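Side-chain contacts in deoxyribodipyrimidine photo-lyase (Oryza sativa Japonica Group, PDB 3UMV), which uses light to split cyclobutane pyrimidine dimers in ultraviolet-damaged DNA back into single pyrimidines, with one FAD bound per subunit: residues A71-L76 with A119-L124; P110-T115 with V210-E215. All blocks are in the same frame, centred on the assembly; numbering follows the deposited sequence.

Both contacts reach the sheet of the alpha/beta domain, in which strands 70-75 and 111-114 are neighbours; their centres lie about 10 Å apart. Interaction 1 is the buried one: inner strand 70-75 meets helix 120-127 through aliphatic groups alone. Interaction 2 sits at the outermost strand, 111-114, where a loop brings a tryptophan and a backbone carbonyl against proline and phenylalanine, partly buried. The two join directly, since Val-72 O lies 2.8 Å from Phe-112 N, a probable hydrogen bond. Chemistry follows place: aliphatic packing inside, ring packing and polar groups at the margin. Each also has a bound urea beside it.

Interaction 1 of 2, residues A71-L76 with A119-L124; sequences AVAFAL and AEIPAL. With URE (urea), chain M.
Ile-121 and Leu-124 of helix 120-127 rest on two alanines of strand 70-75, and three aliphatic pairs account for the contact. CD1 of Ile-121 reaches Ala-73 CB at 3.9 Å, while one atom further back on the same branch Ile-121 CG1 lies 4.0 Å from Ala-75 CB, placing the gamma-delta arm across both methyls. Chi1 of -65° and chi2 of -66° together bring CG1 and CD1 to the strand, and the CG2 branch takes no part. Leu-124 adds a single methyl, CD2, 4.1 Å from Ala-73 CB, so that Ala-73 is met by two helix residues one turn apart; the backbone bond from Leu-124 N to Glu-120 O, 2.9 Å, belongs to that turn. Over these short segments the strand and helix axes run nearly antiparallel, at 153°, and approach to 9.4 Å. Such a reversal is the geometry of the helix in a beta-alpha-beta crossover, here the one leading from strand 111-114 to strand 132-135 of the photolyase alpha/beta domain. The CB atoms of Val-72 and Phe-74 leave the strand away from the helix, and both side chains touch Phe-111 and Met-44. A urea lies past the strand's end, with its O 3.7 Å from Phe-74 CZ and its N1 3.3 Å from Leu-76 CD1. Further out, Ile-121 also touches Trp-43 and Leu-124 touches Glu-215. With 180 Å² buried in all and carbon atoms alone meeting across it, the contact is held by shape and by exclusion of water, without directional bonds between strand and helix.

Interaction 2 of 2, residues P110-T115 with V210-E215; sequences PFFLFT and VPWDRE. With URE (urea), chain N.
The indole of Trp-212 is sandwiched between Pro-110 CG on one face and Arg-214 CB on the opposite face, each 3.3 Å from its plane and displaced toward the rim. Pro-110 makes a CH-pi contact: its CG is 3.7 Å from the centroid of the five-membered ring and 27° off the normal. The site is the outer margin of the photolyase alpha/beta domain, where the loop before helix 222-231 packs against edge strand 111-114 of the sheet. Phe-112, from that strand, presents its ring edge to the loop, with Glu-215 O 3.3 Å from CZ and Trp-212 CZ2 also near the ring plane; with CG beside the backbone N (chi1 -68°), the CZ end of the ring reaches both. Trp-212 NE1 donates to Glu-215 O, 2.8 Å away, which ties the indole back onto its own loop and limits its rotation; the donor stands above the carbonyl plane. The carboxylate of Glu-215 reaches beyond the loop to a salt bridge with Arg-127. Beside the rings of Phe-112 and Phe-114 sits a urea that is also hydrogen-bonded to Glu-218 N; the urea N1 donates to Leu-113 O at 3.2 Å.

Interaction 1 of 2, residues A71-L76 with A119-L124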
loop_
_atom_site.group_PDB
_atom_site.type_symbol
_atom_site.label_atom_id
_atom_site.label_comp_id
_atom_site.label_asym_id
_atom_site.label_seq_id
_atom_site.Cartn_x
_atom_site.Cartn_y
_atom_site.Cartn_z
ATOM N N ALA A 71 20.672 -13.911 -1.498
ATOM C CA ALA A 71 19.497 -14.404 -2.212
ATOM C C ALA A 71 18.248 -13.617 -1.824
ATOM O O ALA A 71 18.175 -13.074 -0.720
ATOM C CB ALA A 71 19.273 -15.869 -1.934
ATOM N N VAL A 72 17.286 -13.550 -2.742
ATOM C CA VAL A 72 15.977 -12.958 -2.464
ATOM C C VAL A 72 14.943 -14.081 -2.447
ATOM O O VAL A 72 15.001 -15.004 -3.270
ATOM C CB VAL A 72 15.574 -11.919 -3.541
ATOM C CG1 VAL A 72 14.165 -11.401 -3.276
ATOM C CG2 VAL A 72 16.586 -10.781 -3.600
ATOM N N ALA A 73 14.013 -14.024 -1.500
ATOM C CA ALA A 73 12.928 -14.997 -1.430
ATOM C C ALA A 73 11.594 -14.286 -1.286
ATOM O O ALA A 73 11.482 -13.329 -0.526
ATOM C CB ALA A 73 13.143 -15.970 -0.261
ATOM N N PHE A 74 10.587 -14.737 -2.036
ATOM C CA PHE A 74 9.244 -14.174 -1.928
ATOM C C PHE A 74 8.253 -15.278 -1.604
ATOM O O PHE A 74 8.221 -16.309 -2.286
ATOM C CB PHE A 74 8.822 -13.495 -3.230
ATOM C CG PHE A 74 7.493 -12.811 -3.136
ATOM C CD1 PHE A 74 7.422 -11.466 -2.794
ATOM C CD2 PHE A 74 6.312 -13.508 -3.349
ATOM C CE1 PHE A 74 6.198 -10.834 -2.685
ATOM C CE2 PHE A 74 5.084 -12.878 -3.245
ATOM C CZ PHE A 74 5.020 -11.542 -2.914
ATOM N N ALA A 75 7.446 -15.083 -0.569
ATOM C CA ALA A 75 6.394 -16.060 -0.252
ATOM C C ALA A 75 5.016 -15.519 -0.600
ATOM O O ALA A 75 4.592 -14.493 -0.064
ATOM C CB ALA A 75 6.443 -16.452 1.224
ATOM N N LEU A 76 4.322 -16.198 -1.510
ATOM C CA LEU A 76 2.926 -15.880 -1.793
ATOM C C LEU A 76 2.029 -16.566 -0.758
ATOM O O LEU A 76 2.111 -17.779 -0.587
ATOM C CB LEU A 76 2.548 -16.364 -3.192
ATOM C CG LEU A 76 1.147 -15.937 -3.651
ATOM C CD1 LEU A 76 1.099 -14.412 -3.878
ATOM C CD2 LEU A 76 0.717 -16.688 -4.906
ATOM N N ALA A 119 5.893 -20.214 5.766
ATOM C CA ALA A 119 6.628 -21.289 6.447
ATOM C C ALA A 119 7.793 -21.825 5.605
ATOM O O ALA A 119 8.737 -22.422 6.128
ATOM C CB ALA A 119 5.685 -22.421 6.841
ATOM N N GLU A 120 7.720 -21.609 4.297
ATOM C CA GLU A 120 8.792 -22.011 3.394
ATOM C C GLU A 120 10.053 -21.158 3.590
ATOM O O GLU A 120 11.157 -21.575 3.236
ATOM C CB GLU A 120 8.303 -21.958 1.945
ATOM C CG GLU A 120 7.276 -23.044 1.626
ATOM C CD GLU A 120 6.618 -22.875 0.265
ATOM O OE1 GLU A 120 5.923 -21.856 0.063
ATOM O OE2 GLU A 120 6.788 -23.763 -0.600
ATOM N N ILE A 121 9.882 -19.969 4.164
ATOM C CA ILE A 121 10.986 -19.027 4.365
ATOM C C ILE A 121 11.988 -19.580 5.388
ATOM O O ILE A 121 13.183 -19.702 5.094
ATOM C CB ILE A 121 10.459 -17.634 4.786
ATOM C CG1 ILE A 121 9.632 -17.020 3.652
ATOM C CG2 ILE A 121 11.600 -16.700 5.211
ATOM C CD1 ILE A 121 10.436 -16.703 2.400
ATOM N N PRO A 122 11.512 -19.933 6.589
ATOM C CA PRO A 122 12.467 -20.518 7.534
ATOM C C PRO A 122 13.040 -21.844 7.035
ATOM O O PRO A 122 14.205 -22.166 7.309
ATOM C CB PRO A 122 11.630 -20.726 8.803
ATOM C CG PRO A 122 10.216 -20.621 8.379
ATOM C CD PRO A 122 10.210 -19.665 7.222
ATOM N N ALA A 123 12.231 -22.612 6.313
ATOM C CA ALA A 123 12.715 -23.858 5.742
ATOM C C ALA A 123 13.923 -23.593 4.847
ATOM O O ALA A 123 14.934 -24.289 4.942
ATOM C CB ALA A 123 11.611 -24.556 4.964
ATOM N N LEU A 124 13.813 -22.587 3.978
ATOM C CA LEU A 124 14.910 -22.246 3.077
ATOM C C LEU A 124 16.137 -21.775 3.853
ATOM O O LEU A 124 17.257 -22.213 3.594
ATOM C CB LEU A 124 14.488 -21.178 2.067
ATOM C CG LEU A 124 15.642 -20.655 1.210
ATOM C CD1 LEU A 124 16.011 -21.673 0.152
ATOM C CD2 LEU A 124 15.277 -19.334 0.549
HETATM C C URE M . 1.532 -12.058 -0.749
HETATM O O URE M . 2.622 -11.981 -0.174
HETATM N N1 URE M . 0.934 -13.215 -0.856
HETATM N N2 URE M . 0.939 -10.990 -1.228
#

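Interaction 2 of 2, residues P110-T115 with V210-E215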
loop_
_atom_site.group_PDB
_atom_site.type_symbol
_atom_site.label_atom_id
_atom_site.label_comp_id
_atom_site.label_asym_id
_atom_site.label_seq_id
_atom_site.Cartn_x
_atom_site.Cartn_y
_atom_site.Cartn_z
ATOM N N PRO A 110 19.778 -14.598 -7.269
ATOM C CA PRO A 110 18.854 -15.727 -7.120
ATOM C C PRO A 110 17.526 -15.267 -6.536
ATOM O O PRO A 110 17.522 -14.560 -5.532
ATOM C CB PRO A 110 19.572 -16.634 -6.113
ATOM C CG PRO A 110 20.993 -16.210 -6.152
ATOM C CD PRO A 110 20.973 -14.748 -6.423
ATOM N N PHE A 111 16.417 -15.662 -7.157
ATOM C CA PHE A 111 15.093 -15.291 -6.660
ATOM C C PHE A 111 14.307 -16.564 -6.375
ATOM O O PHE A 111 13.947 -17.290 -7.298
ATOM C CB PHE A 111 14.361 -14.420 -7.692
ATOM C CG PHE A 111 12.968 -13.995 -7.277
ATOM C CD1 PHE A 111 12.775 -12.974 -6.357
ATOM C CD2 PHE A 111 11.854 -14.601 -7.837
ATOM C CE1 PHE A 111 11.478 -12.572 -5.990
ATOM C CE2 PHE A 111 10.569 -14.211 -7.473
ATOM C CZ PHE A 111 10.386 -13.191 -6.546
ATOM N N PHE A 112 14.043 -16.829 -5.097
ATOM C CA PHE A 112 13.238 -17.979 -4.693
ATOM C C PHE A 112 11.762 -17.599 -4.575
ATOM O O PHE A 112 11.405 -16.712 -3.801
ATOM C CB PHE A 112 13.709 -18.516 -3.340
ATOM C CG PHE A 112 15.077 -19.144 -3.376
ATOM C CD1 PHE A 112 15.224 -20.507 -3.549
ATOM C CD2 PHE A 112 16.212 -18.365 -3.233
ATOM C CE1 PHE A 112 16.486 -21.090 -3.579
ATOM C CE2 PHE A 112 17.485 -18.941 -3.264
ATOM C CZ PHE A 112 17.620 -20.304 -3.437
ATOM N N LEU A 113 10.912 -18.273 -5.344
ATOM C CA LEU A 113 9.472 -18.068 -5.263
ATOM C C LEU A 113 8.795 -19.232 -4.554
ATOM O O LEU A 113 8.904 -20.378 -4.989
ATOM C CB LEU A 113 8.870 -17.904 -6.657
ATOM C CG LEU A 113 7.365 -17.636 -6.605
ATOM C CD1 LEU A 113 7.087 -16.359 -5.847
ATOM C CD2 LEU A 113 6.772 -17.569 -8.010
ATOM N N PHE A 114 8.087 -18.928 -3.469
ATOM C CA PHE A 114 7.392 -19.949 -2.684
ATOM C C PHE A 114 5.882 -19.707 -2.705
ATOM O O PHE A 114 5.409 -18.650 -2.276
ATOM C CB PHE A 114 7.900 -19.940 -1.240
ATOM C CG PHE A 114 9.350 -20.336 -1.100
ATOM C CD1 PHE A 114 10.284 -19.448 -0.589
ATOM C CD2 PHE A 114 9.776 -21.594 -1.480
ATOM C CE1 PHE A 114 11.617 -19.817 -0.448
ATOM C CE2 PHE A 114 11.108 -21.970 -1.351
ATOM C CZ PHE A 114 12.031 -21.081 -0.839
ATOM N N THR A 115 5.115 -20.667 -3.210
ATOM C CA THR A 115 3.669 -20.478 -3.280
ATOM C C THR A 115 2.886 -21.211 -2.181
ATOM O O THR A 115 1.654 -21.174 -2.151
ATOM C CB THR A 115 3.118 -20.815 -4.683
ATOM O OG1 THR A 115 3.575 -22.109 -5.090
ATOM C CG2 THR A 115 3.610 -19.782 -5.684
ATOM N N VAL A 210 29.759 -11.957 -3.506
ATOM C CA VAL A 210 30.330 -13.138 -4.148
ATOM C C VAL A 210 29.221 -13.900 -4.867
ATOM O O VAL A 210 28.061 -13.828 -4.473
ATOM C CB VAL A 210 31.060 -14.060 -3.142
ATOM C CG1 VAL A 210 32.134 -13.288 -2.392
ATOM C CG2 VAL A 210 30.080 -14.688 -2.169
ATOM N N PRO A 211 29.571 -14.630 -5.934
ATOM C CA PRO A 211 28.537 -15.318 -6.710
ATOM C C PRO A 211 27.800 -16.381 -5.901
ATOM O O PRO A 211 28.328 -16.910 -4.919
ATOM C CB PRO A 211 29.326 -15.967 -7.853
ATOM C CG PRO A 211 30.727 -16.032 -7.360
ATOM C CD PRO A 211 30.915 -14.836 -6.496
ATOM N N TRP A 212 26.585 -16.700 -6.330
ATOM C CA TRP A 212 25.780 -17.688 -5.636
ATOM C C TRP A 212 26.178 -19.099 -6.026
ATOM O O TRP A 212 26.157 -19.464 -7.203
ATOM C CB TRP A 212 24.299 -17.467 -5.924
ATOM C CG TRP A 212 23.409 -18.398 -5.177
ATOM C CD1 TRP A 212 22.930 -19.596 -5.612
ATOM C CD2 TRP A 212 22.880 -18.206 -3.858
ATOM N NE1 TRP A 212 22.133 -20.168 -4.647
ATOM C CE2 TRP A 212 22.082 -19.330 -3.562
ATOM C CE3 TRP A 212 23.005 -17.197 -2.902
ATOM C CZ2 TRP A 212 21.418 -19.476 -2.347
ATOM C CZ3 TRP A 212 22.332 -17.335 -1.699
ATOM C CH2 TRP A 212 21.550 -18.467 -1.432
ATOM N N ASP A 213 26.529 -19.895 -5.025
ATOM C CA ASP A 213 26.994 -21.251 -5.266
ATOM C C ASP A 213 26.247 -22.265 -4.402
ATOM O O ASP A 213 26.740 -23.365 -4.160
ATOM C CB ASP A 213 28.496 -21.336 -4.985
ATOM C CG ASP A 213 28.824 -21.205 -3.505
ATOM O OD1 ASP A 213 29.800 -21.849 -3.059
ATOM O OD2 ASP A 213 28.112 -20.473 -2.784
ATOM N N ARG A 214 25.062 -21.894 -3.928
ATOM C CA ARG A 214 24.290 -22.789 -3.073
ATOM C C ARG A 214 23.110 -23.385 -3.838
ATOM O O ARG A 214 23.124 -23.452 -5.068
ATOM C CB ARG A 214 23.793 -22.056 -1.824
ATOM C CG ARG A 214 24.876 -21.341 -1.033
ATOM C CD ARG A 214 25.968 -22.294 -0.558
ATOM N NE ARG A 214 27.048 -21.568 0.107
ATOM C CZ ARG A 214 27.061 -21.270 1.402
ATOM N NH1 ARG A 214 26.052 -21.643 2.179
ATOM N NH2 ARG A 214 28.083 -20.600 1.920
ATOM N N GLU A 215 22.092 -23.812 -3.099
ATOM C CA GLU A 215 20.876 -24.348 -3.698
ATOM C C GLU A 215 20.304 -23.358 -4.706
ATOM O O GLU A 215 20.158 -22.170 -4.413
ATOM C CB GLU A 215 19.836 -24.664 -2.617
ATOM C CG GLU A 215 18.418 -24.857 -3.151
ATOM C CD GLU A 215 17.420 -25.249 -2.071
ATOM O OE1 GLU A 215 16.266 -24.771 -2.123
ATOM O OE2 GLU A 215 17.785 -26.040 -1.176
HETATM C C URE N . 12.147 -22.931 -4.597
HETATM O O URE N . 12.677 -22.202 -5.419
HETATM N N1 URE N . 10.864 -22.825 -4.368
HETATM N N2 URE N . 12.863 -23.809 -3.940
#